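Local coordinates for uncharacterized hypothetical protein (Parabacteroides merdae, PDB 4EI0) that is of unknown function, a DUF4466 family member whose chain folds largely into antiparallel beta-sheets, at residues Val13-Ser17 with Met42-Leu48; Leu16-Cys20 with Phe129-Ala133. One frame throughout, in Å; residues are numbered along the deposited sequence.

In the fold
Both contacts start from the same short piece of chain near the N-terminus and share Leu16 and Ser17. Their centres lie about 10 Å apart. Contact 1 comes first: it pairs the start of edge strand 17-22 with the end of strand 35-43, its neighbour in one five-stranded antiparallel sheet. Contact 2 reaches from strand 17-22 to strand 124-133, which belongs to a second antiparallel sheet packed against the first. One contact is therefore made within a sheet and the other between sheets. They also touch directly, Ile44 packing on Ala133 and the selenium of Met42 (a selenomethionine) on Val131. Together they join the first strand to its sheet neighbour and to the facing sheet, in what looks like a beta-sandwich.

Contact 1: Val13-Ser17 with Met42-Leu48; sequences VSALS and MAIPNEL
Ser17 and Ala43 form an antiparallel hydrogen-bonded pair where edge strand 17-22 begins and strand 35-43 ends. Ser17 N donates to Ala43 O at 2.8 Å. Ala43 N returns a bond to Ser17 O at 3.0 Å. Two CA-H...O contacts flank the pair: Leu16 CA lies 3.4 Å from Ala43 O, and CA of Met42, a selenomethionine, lies equally near Ser17 O. With CG turned opposite the backbone N (chi1 -175°), the Leu16 side chain brings its CD1 methyl to 3.5 Å from Ala43 O. The same methyl packs on Ile44, 4.0 Å from its CB. Pro45 and Leu48 meet the backbone of 13-15. Ser14 is the centre of an inverse gamma turn, and the Pro45 ring rests on this turn, with its CG 3.6 Å from Val13 O and its CD on Ala15 O. Leu48 touches the turn with one branch, CD1 lying 3.6 Å from Ser14 O. Gln137 accepts a hydrogen bond from Leu16 N through its OE1. Polar bonding across the contact is thus concentrated in one residue pair, while the preceding turn meets Pro45 and Leu48 through van der Waals packing, without hydrogen bonds across these segments.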
# COMPACT_ATOMS: atom_id res chain seq x y z
N VAL B 13 1.04 -17.79 -1.79
CA VAL B 13 1.71 -18.45 -2.91
C VAL B 13 3.25 -18.22 -2.94
O VAL B 13 3.75 -17.10 -3.06
CB VAL B 13 1.03 -18.10 -4.23
CG1 VAL B 13 1.63 -18.89 -5.39
CG2 VAL B 13 -0.45 -18.41 -4.10
N SER B 14 4.01 -19.29 -2.87
CA SER B 14 5.47 -19.18 -2.76
C SER B 14 6.15 -19.02 -4.13
O SER B 14 7.15 -19.65 -4.44
CB SER B 14 6.03 -20.34 -1.96
OG SER B 14 5.39 -21.56 -2.30
N ALA B 15 5.56 -18.15 -4.93
CA ALA B 15 6.00 -17.86 -6.29
C ALA B 15 5.16 -16.64 -6.76
O ALA B 15 4.23 -16.23 -6.07
CB ALA B 15 5.75 -19.05 -7.23
N LEU B 16 5.51 -16.10 -7.91
CA LEU B 16 4.69 -15.07 -8.58
C LEU B 16 3.29 -15.52 -8.71
O LEU B 16 3.03 -16.64 -9.14
CB LEU B 16 5.23 -14.81 -9.99
CG LEU B 16 4.56 -13.67 -10.74
CD1 LEU B 16 4.50 -12.40 -9.88
CD2 LEU B 16 5.39 -13.45 -11.99
N SER B 17 2.35 -14.69 -8.28
CA SER B 17 0.95 -14.99 -8.43
C SER B 17 0.15 -13.74 -8.88
O SER B 17 0.64 -12.61 -8.84
CB SER B 17 0.42 -15.51 -7.13
OG SER B 17 0.35 -14.42 -6.24
N MSE B 42 -0.88 -8.37 -8.56
CA MSE B 42 0.28 -9.26 -8.73
C MSE B 42 1.09 -9.30 -7.45
O MSE B 42 1.12 -8.33 -6.72
CB MSE B 42 1.18 -8.73 -9.86
CG MSE B 42 0.46 -8.51 -11.17
SE MSE B 42 1.30 -7.17 -12.27
CE MSE B 42 0.39 -5.67 -11.25
N ALA B 43 1.72 -10.42 -7.15
CA ALA B 43 2.53 -10.54 -5.90
C ALA B 43 3.56 -11.65 -6.05
O ALA B 43 3.27 -12.67 -6.65
CB ALA B 43 1.67 -10.79 -4.66
N ILE B 44 4.76 -11.39 -5.54
CA ILE B 44 5.85 -12.32 -5.52
C ILE B 44 6.46 -12.19 -4.15
O ILE B 44 6.54 -11.09 -3.63
CB ILE B 44 6.87 -12.06 -6.64
CG1 ILE B 44 7.92 -13.20 -6.69
CG2 ILE B 44 7.56 -10.71 -6.48
CD1 ILE B 44 8.87 -13.13 -7.87
N PRO B 45 6.84 -13.31 -3.51
CA PRO B 45 7.53 -13.14 -2.25
C PRO B 45 8.78 -12.29 -2.45
O PRO B 45 9.55 -12.49 -3.40
CB PRO B 45 7.87 -14.59 -1.84
CG PRO B 45 6.87 -15.42 -2.58
CD PRO B 45 6.71 -14.72 -3.89
N ASN B 46 8.97 -11.29 -1.58
CA ASN B 46 9.99 -10.26 -1.76
C ASN B 46 11.40 -10.80 -1.84
O ASN B 46 12.21 -10.26 -2.58
CB ASN B 46 9.95 -9.25 -0.62
CG ASN B 46 10.69 -7.96 -0.96
OD1 ASN B 46 10.52 -7.40 -2.05
ND2 ASN B 46 11.50 -7.49 -0.04
N GLU B 47 11.68 -11.89 -1.16
CA GLU B 47 13.01 -12.48 -1.18
C GLU B 47 13.34 -13.23 -2.49
O GLU B 47 14.50 -13.44 -2.79
CB GLU B 47 13.23 -13.37 0.06
CG GLU B 47 12.51 -14.71 0.03
CD GLU B 47 11.02 -14.70 0.43
OE1 GLU B 47 10.35 -13.62 0.58
OE2 GLU B 47 10.51 -15.84 0.58
N LEU B 48 12.32 -13.58 -3.27
CA LEU B 48 12.50 -14.28 -4.56
C LEU B 48 12.74 -13.34 -5.74
O LEU B 48 13.44 -13.68 -6.69
CB LEU B 48 11.31 -15.20 -4.86
CG LEU B 48 10.97 -16.35 -3.90
CD1 LEU B 48 9.78 -17.16 -4.45
CD2 LEU B 48 12.16 -17.27 -3.60

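Contact 2: Leu16-Cys20 with Phe129-Ala133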
# COMPACT_ATOMS: atom_id res chain seq x y z
N LEU B 16 5.51 -16.10 -7.91
CA LEU B 16 4.69 -15.07 -8.58
C LEU B 16 3.29 -15.52 -8.71
O LEU B 16 3.03 -16.64 -9.14
CB LEU B 16 5.23 -14.81 -9.99
CG LEU B 16 4.56 -13.67 -10.74
CD1 LEU B 16 4.50 -12.40 -9.88
CD2 LEU B 16 5.39 -13.45 -11.99
N SER B 17 2.35 -14.69 -8.28
CA SER B 17 0.95 -14.99 -8.43
C SER B 17 0.15 -13.74 -8.88
O SER B 17 0.64 -12.61 -8.84
CB SER B 17 0.42 -15.51 -7.13
OG SER B 17 0.35 -14.42 -6.24
N ASN B 18 -1.09 -13.97 -9.32
CA ASN B 18 -1.92 -12.86 -9.83
C ASN B 18 -3.41 -13.09 -9.60
O ASN B 18 -3.83 -14.21 -9.38
CB ASN B 18 -1.56 -12.52 -11.29
CG ASN B 18 -1.96 -13.59 -12.35
OD1 ASN B 18 -1.79 -13.36 -13.55
ND2 ASN B 18 -2.51 -14.70 -11.94
N ASP B 19 -4.18 -12.02 -9.65
CA ASP B 19 -5.62 -12.08 -9.54
C ASP B 19 -6.17 -10.83 -10.19
O ASP B 19 -5.51 -9.82 -10.20
CB ASP B 19 -6.05 -12.09 -8.08
CG ASP B 19 -7.55 -12.30 -7.93
OD1 ASP B 19 -8.07 -13.31 -8.43
OD2 ASP B 19 -8.24 -11.45 -7.35
N CYS B 20 -7.35 -10.89 -10.80
CA CYS B 20 -7.88 -9.73 -11.50
C CYS B 20 -9.36 -9.64 -11.25
O CYS B 20 -10.05 -10.65 -11.31
CB CYS B 20 -7.55 -9.81 -13.01
SG CYS B 20 -7.75 -8.20 -13.82
N PHE B 129 -4.81 -11.48 -18.94
CA PHE B 129 -3.82 -10.65 -18.19
C PHE B 129 -2.63 -11.53 -17.84
O PHE B 129 -2.80 -12.73 -17.55
CB PHE B 129 -4.39 -10.13 -16.87
CG PHE B 129 -5.55 -9.18 -17.01
CD1 PHE B 129 -6.82 -9.64 -17.28
CD2 PHE B 129 -5.35 -7.81 -16.94
CE1 PHE B 129 -7.88 -8.77 -17.41
CE2 PHE B 129 -6.41 -6.94 -17.08
CZ PHE B 129 -7.68 -7.42 -17.32
N SER B 130 -1.43 -10.96 -17.87
CA SER B 130 -0.23 -11.73 -17.49
C SER B 130 0.84 -10.83 -16.93
O SER B 130 0.79 -9.58 -17.09
CB SER B 130 0.32 -12.49 -18.69
OG SER B 130 0.61 -11.62 -19.75
N VAL B 131 1.77 -11.44 -16.21
CA VAL B 131 2.78 -10.76 -15.42
C VAL B 131 4.11 -11.53 -15.51
O VAL B 131 4.11 -12.75 -15.59
CB VAL B 131 2.34 -10.59 -13.93
CG1 VAL B 131 1.96 -11.93 -13.29
CG2 VAL B 131 3.41 -9.86 -13.10
N LYS B 132 5.22 -10.81 -15.50
CA LYS B 132 6.57 -11.37 -15.38
C LYS B 132 7.27 -10.79 -14.14
O LYS B 132 7.15 -9.60 -13.88
CB LYS B 132 7.41 -11.00 -16.62
CG LYS B 132 6.92 -11.59 -17.95
CD LYS B 132 7.86 -11.17 -19.10
CE LYS B 132 7.25 -11.14 -20.49
NZ LYS B 132 7.51 -12.32 -21.36
N ALA B 133 8.04 -11.61 -13.42
CA ALA B 133 8.93 -11.17 -12.34
C ALA B 133 10.42 -11.41 -12.63
O ALA B 133 10.79 -12.16 -13.53
CB ALA B 133 8.56 -11.89 -11.05
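Cys20 sets its sulfur squarely over one face of the Phe129 ring. SG stands 3.5 Å from the ring centroid and 10° off the ring normal, a Cys sulfur-aromatic contact. All six ring carbons lie near the sulfur, so it sits over the ring centre and not at an edge. The Cys20 side chain gets there with SG swung opposite its own backbone N (chi1 -164°). At the other end, Leu16 and Val131 meet tip to tip, with Leu16 CD2 4.0 Å from Val131 CG1. The same CD2 methyl packs on Ala133, 3.5 Å from its N and 3.7 Å from its CB. Asn18 lies between these two groups. It slides past Val131 in the opposite direction, and its OD1 passes 4.0 Å from Val131 CG1. The amide is held from elsewhere: OD1 is hydrogen-bonded to Tyr40 OH, and ND2 donates to Glu140 O. No hydrogen bond joins the two segments. Their axes come within 8.0 Å and run roughly antiparallel, at 153°; that spacing without hydrogen bonds marks packing between sheets. Phe38 and Tyr40 of strand 35-43 meet the Phe129 ring, Ala139 of strand 138-147 packs on Asn18 and Val131, and Leu51 of strand 51-58 packs on Leu16.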